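Local coordinates for protein aminoglycoside N(3)-acetyltransferase (Streptomyces griseus, PDB 7LAP) that probably acetylates the 3-amino group of aminoglycoside antibiotics, using acetyl-coenzyme A as donor, and thereby confers resistance to them, at residues D25-D30 with I62-D67; G56-V61 with P122-R127. All coordinates share one frame; numbering follows the deposited sequence.

Contact 1: D25-D30 with I62-D67; sequences DRIRHD and IDALLD
The helical segments 25-30 and 62-67 run at 48° to each other, their axes approaching to 8.3 Å, and are closest where the CA atoms of R28 and A64 lie 4.8 Å apart. An approach this close is favoured by a small residue where the helices meet, here A64. Its CB lies against the side of I27, 3.6 Å from I27 CG2, and also meets the backbone of the following residue, 3.8 Å from R28 N. With CG2 anti to the backbone N, I27 sets this methyl beside A64. The pair joins helices 24-34 and 58-69, two neighbouring helices of the Antibiotic_NAT fold, the second of which leads into strand 74-78 of the central mixed sheet. The more exposed part of the contact, R28 and D67, is different in character. R28 lays its aliphatic part across D67 at about a right angle, R28 CG standing 3.9 Å from D67 CB. Bends at chi2 and chi3 then turn the guanidinium back to its own helix, where it grips D25 side-on: NE and NH2 both donate to D25 OD1, at 2.8 and 2.7 Å, from the same face of the carboxylate and some 40° out of its plane. D67 instead pairs with R24, from the first turn of helix 24-34, so a salt bridge still ties the two helices together.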
ATOM      1  N   ASP B  25      -4.168 -13.763 -18.777  1.00 41.07           N
ATOM      2  CA  ASP B  25      -4.228 -13.901 -20.231  1.00 47.10           C
ATOM      3  C   ASP B  25      -5.424 -13.172 -20.844  1.00 45.60           C
ATOM      4  O   ASP B  25      -5.365 -12.733 -22.000  1.00 42.04           O
ATOM      5  CB  ASP B  25      -4.270 -15.363 -20.643  1.00 61.60           C
ATOM      6  CG  ASP B  25      -4.312 -15.504 -22.141  1.00 81.58           C
ATOM      7  OD1 ASP B  25      -3.288 -15.171 -22.784  1.00 90.66           O
ATOM      8  OD2 ASP B  25      -5.371 -15.897 -22.683  1.00 91.36           O
ATOM      9  N   ARG B  26      -6.504 -13.008 -20.095  1.00 44.76           N
ATOM     10  CA  ARG B  26      -7.643 -12.293 -20.641  1.00 42.12           C
ATOM     11  C   ARG B  26      -7.367 -10.800 -20.711  1.00 39.16           C
ATOM     12  O   ARG B  26      -7.755 -10.130 -21.675  1.00 40.26           O
ATOM     13  CB  ARG B  26      -8.891 -12.572 -19.803  1.00 44.81           C
ATOM     14  CG  ARG B  26     -10.142 -11.968 -20.411  1.00 47.33           C
ATOM     15  CD  ARG B  26     -10.437 -10.693 -19.728  1.00 47.76           C
ATOM     16  NE  ARG B  26     -11.640 -10.055 -20.253  1.00 53.30           N
ATOM     17  CZ  ARG B  26     -12.874 -10.375 -19.880  1.00 52.84           C
ATOM     18  NH1 ARG B  26     -13.079 -11.355 -19.013  1.00 55.72           N
ATOM     19  NH2 ARG B  26     -13.884  -9.720 -20.385  1.00 47.73           N
ATOM     20  N   ILE B  27      -6.739 -10.255 -19.672  1.00 37.71           N
ATOM     21  CA  ILE B  27      -6.297  -8.875 -19.707  1.00 37.41           C
ATOM     22  C   ILE B  27      -5.321  -8.651 -20.864  1.00 36.78           C
ATOM     23  O   ILE B  27      -5.424  -7.658 -21.593  1.00 36.35           O
ATOM     24  CB  ILE B  27      -5.676  -8.495 -18.356  1.00 38.54           C
ATOM     25  CG1 ILE B  27      -6.750  -8.599 -17.255  1.00 42.30           C
ATOM     26  CG2 ILE B  27      -5.186  -7.102 -18.437  1.00 38.27           C
ATOM     27  CD1 ILE B  27      -6.180  -8.341 -15.811  1.00 42.92           C
ATOM     28  N   ARG B  28      -4.368  -9.567 -21.045  1.00 35.72           N
ATOM     29  CA  ARG B  28      -3.423  -9.436 -22.147  1.00 35.62           C
ATOM     30  C   ARG B  28      -4.166  -9.359 -23.468  1.00 37.60           C
ATOM     31  O   ARG B  28      -3.873  -8.508 -24.318  1.00 39.86           O
ATOM     32  CB  ARG B  28      -2.444 -10.618 -22.159  1.00 38.25           C
ATOM     33  CG  ARG B  28      -1.453 -10.563 -23.364  1.00 46.33           C
ATOM     34  CD  ARG B  28      -1.057 -11.917 -23.913  1.00 54.72           C
ATOM     35  NE  ARG B  28      -2.194 -12.842 -23.997  1.00 63.43           N
ATOM     36  CZ  ARG B  28      -3.126 -12.849 -24.963  1.00 66.94           C
ATOM     37  NH1 ARG B  28      -3.079 -11.973 -25.974  1.00 65.46           N
ATOM     38  NH2 ARG B  28      -4.109 -13.755 -24.924  1.00 63.49           N
ATOM     39  N   HIS B  29      -5.143 -10.245 -23.650  1.00 35.87           N
ATOM     40  CA  HIS B  29      -5.954 -10.233 -24.867  1.00 38.78           C
ATOM     41  C   HIS B  29      -6.693  -8.902 -25.041  1.00 35.97           C
ATOM     42  O   HIS B  29      -6.663  -8.300 -26.129  1.00 38.29           O
ATOM     43  CB  HIS B  29      -6.931 -11.397 -24.832  1.00 40.13           C
ATOM     44  CG  HIS B  29      -8.010 -11.298 -25.857  1.00 45.44           C
ATOM     45  ND1 HIS B  29      -9.152 -10.557 -25.658  1.00 47.79           N
ATOM     46  CD2 HIS B  29      -8.109 -11.827 -27.099  1.00 48.38           C
ATOM     47  CE1 HIS B  29      -9.924 -10.649 -26.729  1.00 51.31           C
ATOM     48  NE2 HIS B  29      -9.310 -11.417 -27.617  1.00 51.78           N
ATOM     49  N   ASP B  30      -7.298  -8.388 -23.965  1.00 36.24           N
ATOM     50  CA  ASP B  30      -8.042  -7.135 -24.076  1.00 36.02           C
ATOM     51  C   ASP B  30      -7.119  -5.945 -24.340  1.00 34.77           C
ATOM     52  O   ASP B  30      -7.522  -4.994 -25.022  1.00 36.10           O
ATOM     53  CB  ASP B  30      -8.860  -6.866 -22.816  1.00 33.86           C
ATOM     54  CG  ASP B  30     -10.021  -7.848 -22.646  1.00 45.82           C
ATOM     55  OD1 ASP B  30     -10.222  -8.717 -23.528  1.00 44.99           O
ATOM     56  OD2 ASP B  30     -10.733  -7.738 -21.624  1.00 42.97           O
ATOM     57  N   ILE B  62      -0.021  -6.047 -13.927  1.00 32.93           N
ATOM     58  CA  ILE B  62       1.338  -5.718 -14.376  1.00 32.60           C
ATOM     59  C   ILE B  62       1.889  -6.801 -15.303  1.00 34.62           C
ATOM     60  O   ILE B  62       2.451  -6.513 -16.364  1.00 35.64           O
ATOM     61  CB  ILE B  62       2.257  -5.511 -13.168  1.00 31.96           C
ATOM     62  CG1 ILE B  62       1.888  -4.222 -12.442  1.00 31.92           C
ATOM     63  CG2 ILE B  62       3.760  -5.529 -13.604  1.00 31.02           C
ATOM     64  CD1 ILE B  62       2.476  -4.196 -10.979  1.00 34.87           C
ATOM     65  N   ASP B  63       1.698  -8.065 -14.943  1.00 33.97           N
ATOM     66  CA  ASP B  63       2.228  -9.127 -15.789  1.00 36.96           C
ATOM     67  C   ASP B  63       1.509  -9.229 -17.132  1.00 37.36           C
ATOM     68  O   ASP B  63       2.137  -9.578 -18.140  1.00 39.50           O
ATOM     69  CB  ASP B  63       2.177 -10.435 -15.023  1.00 43.57           C
ATOM     70  CG  ASP B  63       3.355 -10.549 -14.000  1.00 51.19           C
ATOM     71  OD1 ASP B  63       4.507 -10.169 -14.349  1.00 55.00           O
ATOM     72  OD2 ASP B  63       3.130 -11.004 -12.862  1.00 55.98           O
ATOM     73  N   ALA B  64       0.213  -8.903 -17.183  1.00 32.83           N
ATOM     74  CA  ALA B  64      -0.470  -8.841 -18.474  1.00 34.35           C
ATOM     75  C   ALA B  64       0.104  -7.720 -19.344  1.00 36.01           C
ATOM     76  O   ALA B  64       0.297  -7.895 -20.554  1.00 34.18           O
ATOM     77  CB  ALA B  64      -1.986  -8.647 -18.264  1.00 29.63           C
ATOM     78  N   LEU B  65       0.339  -6.551 -18.753  1.00 32.29           N
ATOM     79  CA  LEU B  65       0.947  -5.452 -19.495  1.00 35.29           C
ATOM     80  C   LEU B  65       2.329  -5.841 -20.025  1.00 37.73           C
ATOM     81  O   LEU B  65       2.679  -5.507 -21.158  1.00 38.72           O
ATOM     82  CB  LEU B  65       1.050  -4.204 -18.603  1.00 33.61           C
ATOM     83  CG  LEU B  65      -0.292  -3.503 -18.365  1.00 35.86           C
ATOM     84  CD1 LEU B  65      -0.262  -2.548 -17.147  1.00 37.73           C
ATOM     85  CD2 LEU B  65      -0.722  -2.732 -19.637  1.00 34.54           C
ATOM     86  N   LEU B  66       3.143  -6.518 -19.196  1.00 35.44           N
ATOM     87  CA  LEU B  66       4.450  -6.995 -19.634  1.00 37.33           C
ATOM     88  C   LEU B  66       4.327  -8.037 -20.732  1.00 40.61           C
ATOM     89  O   LEU B  66       5.194  -8.108 -21.616  1.00 40.85           O
ATOM     90  CB  LEU B  66       5.220  -7.581 -18.446  1.00 37.80           C
ATOM     91  CG  LEU B  66       5.584  -6.527 -17.382  1.00 37.73           C
ATOM     92  CD1 LEU B  66       6.170  -7.182 -16.132  1.00 38.83           C
ATOM     93  CD2 LEU B  66       6.561  -5.481 -17.950  1.00 40.59           C
ATOM     94  N   ASP B  67       3.295  -8.883 -20.662  1.00 38.04           N
ATOM     95  CA  ASP B  67       3.073  -9.846 -21.735  1.00 43.62           C
ATOM     96  C   ASP B  67       2.847  -9.141 -23.066  1.00 45.38           C
ATOM     97  O   ASP B  67       3.318  -9.610 -24.103  1.00 44.17           O
ATOM     98  CB  ASP B  67       1.875 -10.741 -21.426  1.00 39.59           C
ATOM     99  CG  ASP B  67       2.117 -11.697 -20.230  1.00 44.11           C
ATOM    100  OD1 ASP B  67       3.269 -11.926 -19.819  1.00 45.63           O
ATOM    101  OD2 ASP B  67       1.120 -12.208 -19.666  1.00 47.87           O
TER

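Contact 2: G56-V61 with P122-R127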
ATOM      1  N   GLY B  56      -5.435 -12.372  -8.557  1.00 38.30           N
ATOM      2  CA  GLY B  56      -4.045 -12.043  -8.277  1.00 37.37           C
ATOM      3  C   GLY B  56      -3.774 -10.570  -8.104  1.00 40.35           C
ATOM      4  O   GLY B  56      -2.619 -10.195  -7.850  1.00 39.68           O
ATOM      5  N   GLY B  57      -4.792  -9.720  -8.242  1.00 39.79           N
ATOM      6  CA  GLY B  57      -4.666  -8.304  -7.956  1.00 35.92           C
ATOM      7  C   GLY B  57      -3.695  -7.575  -8.871  1.00 39.93           C
ATOM      8  O   GLY B  57      -3.532  -7.912 -10.059  1.00 37.33           O
ATOM      9  N   PRO B  58      -3.043  -6.529  -8.321  1.00 36.83           N
ATOM     10  CA  PRO B  58      -2.156  -5.680  -9.145  1.00 38.01           C
ATOM     11  C   PRO B  58      -1.087  -6.466  -9.897  1.00 37.69           C
ATOM     12  O   PRO B  58      -0.773  -6.116 -11.044  1.00 34.43           O
ATOM     13  CB  PRO B  58      -1.523  -4.720  -8.110  1.00 35.84           C
ATOM     14  CG  PRO B  58      -2.556  -4.601  -7.035  1.00 38.80           C
ATOM     15  CD  PRO B  58      -3.192  -6.018  -6.951  1.00 37.79           C
ATOM     16  N   GLN B  59      -0.533  -7.523  -9.281  1.00 36.95           N
ATOM     17  CA  GLN B  59       0.520  -8.298  -9.936  0.50 36.01           C
ATOM     18  C   GLN B  59       0.046  -8.845 -11.280  1.00 38.32           C
ATOM     19  O   GLN B  59       0.831  -8.927 -12.247  1.00 36.71           O
ATOM     20  CB  GLN B  59       0.973  -9.446  -9.023  0.50 36.53           C
ATOM     21  CG  GLN B  59       1.686  -9.025  -7.726  0.50 34.64           C
ATOM     22  CD  GLN B  59       2.906  -8.123  -7.982  0.50 35.66           C
ATOM     23  OE1 GLN B  59       3.043  -7.052  -7.381  0.50 36.14           O
ATOM     24  NE2 GLN B  59       3.793  -8.564  -8.881  0.50 30.33           N
ATOM     25  N   THR B  60      -1.234  -9.224 -11.363  1.00 35.97           N
ATOM     26  CA  THR B  60      -1.773  -9.784 -12.598  1.00 35.36           C
ATOM     27  C   THR B  60      -1.915  -8.719 -13.678  1.00 33.54           C
ATOM     28  O   THR B  60      -1.611  -8.978 -14.854  1.00 35.72           O
ATOM     29  CB  THR B  60      -3.099 -10.452 -12.274  1.00 37.19           C
ATOM     30  OG1 THR B  60      -2.811 -11.647 -11.533  1.00 38.28           O
ATOM     31  CG2 THR B  60      -3.890 -10.779 -13.541  1.00 37.00           C
ATOM     32  N   VAL B  61      -2.350  -7.514 -13.301  1.00 32.71           N
ATOM     33  CA  VAL B  61      -2.411  -6.418 -14.265  1.00 31.73           C
ATOM     34  C   VAL B  61      -1.022  -6.112 -14.807  1.00 34.65           C
ATOM     35  O   VAL B  61      -0.831  -5.971 -16.021  1.00 36.10           O
ATOM     36  CB  VAL B  61      -3.069  -5.178 -13.632  1.00 35.94           C
ATOM     37  CG1 VAL B  61      -3.047  -3.987 -14.616  1.00 32.17           C
ATOM     38  CG2 VAL B  61      -4.536  -5.504 -13.212  1.00 37.31           C
ATOM     39  N   PRO B 122       0.320   1.886  -8.964  1.00 37.17           N
ATOM     40  CA  PRO B 122       1.666   2.518  -8.931  1.00 37.45           C
ATOM     41  C   PRO B 122       2.514   2.018  -7.786  1.00 42.55           C
ATOM     42  O   PRO B 122       3.724   1.853  -7.933  1.00 40.74           O
ATOM     43  CB  PRO B 122       1.351   4.018  -8.791  1.00 37.43           C
ATOM     44  CG  PRO B 122      -0.009   4.151  -9.484  1.00 36.84           C
ATOM     45  CD  PRO B 122      -0.751   2.893  -9.050  1.00 38.51           C
ATOM     46  N   GLU B 123       1.900   1.744  -6.636  1.00 44.44           N
ATOM     47  CA  GLU B 123       2.677   1.240  -5.517  1.00 47.51           C
ATOM     48  C   GLU B 123       3.132  -0.199  -5.767  1.00 47.61           C
ATOM     49  O   GLU B 123       4.219  -0.583  -5.331  1.00 42.70           O
ATOM     50  CB  GLU B 123       1.859   1.370  -4.228  1.00 49.12           C
ATOM     51  CG  GLU B 123       2.528   0.835  -3.011  1.00 55.86           C
ATOM     52  CD  GLU B 123       3.524   1.829  -2.357  1.00 60.37           C
ATOM     53  OE1 GLU B 123       3.900   2.849  -2.998  1.00 56.80           O
ATOM     54  OE2 GLU B 123       3.958   1.537  -1.214  1.00 59.89           O
ATOM     55  N   ALA B 124       2.346  -0.994  -6.493  1.00 39.15           N
ATOM     56  CA  ALA B 124       2.810  -2.334  -6.870  1.00 40.21           C
ATOM     57  C   ALA B 124       3.914  -2.266  -7.930  1.00 39.43           C
ATOM     58  O   ALA B 124       4.910  -3.000  -7.848  1.00 40.75           O
ATOM     59  CB  ALA B 124       1.633  -3.205  -7.373  1.00 38.72           C
ATOM     60  N   LEU B 125       3.757  -1.400  -8.933  1.00 38.26           N
ATOM     61  CA  LEU B 125       4.768  -1.296  -9.992  1.00 41.49           C
ATOM     62  C   LEU B 125       6.128  -0.878  -9.424  1.00 41.60           C
ATOM     63  O   LEU B 125       7.165  -1.499  -9.724  1.00 39.06           O
ATOM     64  CB  LEU B 125       4.290  -0.303 -11.063  1.00 39.22           C
ATOM     65  CG  LEU B 125       4.945  -0.171 -12.448  1.00 40.54           C
ATOM     66  CD1 LEU B 125       6.300   0.498 -12.375  1.00 42.61           C
ATOM     67  CD2 LEU B 125       5.017  -1.519 -13.194  1.00 40.72           C
ATOM     68  N   ARG B 126       6.153   0.172  -8.597  1.00 40.23           N
ATOM     69  CA  ARG B 126       7.449   0.647  -8.113  1.00 43.87           C
ATOM     70  C   ARG B 126       8.137  -0.397  -7.236  1.00 44.38           C
ATOM     71  O   ARG B 126       9.364  -0.406  -7.157  1.00 44.32           O
ATOM     72  CB  ARG B 126       7.298   1.974  -7.353  1.00 44.92           C
ATOM     73  CG  ARG B 126       6.951   1.784  -5.910  1.00 43.35           C
ATOM     74  CD  ARG B 126       6.969   3.058  -5.093  1.00 48.48           C
ATOM     75  NE  ARG B 126       6.481   2.769  -3.746  1.00 46.58           N
ATOM     76  CZ  ARG B 126       7.251   2.439  -2.710  1.00 45.64           C
ATOM     77  NH1 ARG B 126       8.578   2.395  -2.834  1.00 43.61           N
ATOM     78  NH2 ARG B 126       6.683   2.162  -1.530  1.00 47.47           N
ATOM     79  N   ARG B 127       7.386  -1.321  -6.624  1.00 35.80           N
ATOM     80  CA  ARG B 127       8.025  -2.333  -5.794  1.00 40.09           C
ATOM     81  C   ARG B 127       8.438  -3.575  -6.594  1.00 42.65           C
ATOM     82  O   ARG B 127       9.040  -4.488  -6.025  1.00 46.70           O
ATOM     83  CB  ARG B 127       7.089  -2.696  -4.620  1.00 42.95           C
ATOM     84  CG  ARG B 127       6.751  -1.472  -3.667  1.00 46.29           C
ATOM     85  CD  ARG B 127       5.612  -1.740  -2.638  1.00 49.02           C
ATOM     86  NE  ARG B 127       6.006  -2.807  -1.715  1.00 56.01           N
ATOM     87  CZ  ARG B 127       6.016  -2.719  -0.381  1.00 56.46           C
ATOM     88  NH1 ARG B 127       5.642  -1.597   0.223  1.00 58.66           N
ATOM     89  NH2 ARG B 127       6.402  -3.771   0.346  1.00 52.25           N
TER
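P58 presses the CB edge of its ring on the methyl of A124, with P58 CB and A124 CB 3.6 Å apart. Both groups point across the contact, and this meeting of two compact side chains is the closest approach in a small, buried interface in which no hydrogen bond passes between the segments. Q59, one residue on, starts out away from segment 122-127; in the conformer given here, a bend at chi2 brings the end of the side chain near the same A124 methyl, though a second conformer makes this contact doubtful. The proline stands in the first turn of helix 58-69, directly after the N-cap residue G57, whose carbonyl O accepts from T60 N at 3.0 Å. G56 and G57 both have positive phi, a conformation that glycine adopts readily. The start of one helix is thus packed against the short helix 120-126 near its C-terminal end, beside the central mixed sheet, where L125 reaches strand 74-78. On helix 120-126, E123 and R126 form a side-on pair: R126 NE donates to E123 OE1 at 2.7 Å, nearly straight at 168°, and R126 NH2 to E123 OE2 at 2.8 Å. Both nitrogens approach from above the carboxylate plane. E123 OE1 also accepts from A114 N, so this oxygen has two donors. R127 lays its CG over the centre of the R126 guanidinium and extends to the dimer interface, where its NH1 donates to the backbone O of E123 of the second subunit; E113 of that subunit packs on P58 and A124.

Contacts 1 and 2 share helix 58-69 and illustrate how one helix can be held at successive turns by different neighbours. In each, an alanine methyl marks the close approach, yet the alanine belongs to the shared helix in contact 1 and to its partner in contact 2. Contact 1 lies farther from the chain centre and is only partly buried, with the partly exposed R28 and D67 beside the alanine; contact 2 is buried, and the second subunit packs beside it. The two are continuous: I62 CD1 packs 3.8 Å from A124 CB, while I27 CD1 lies 4.0 Å from T60 CG2. Arginine-carboxylate pairs accompany both, on helix 24-34 in one and helix 120-126 in the other.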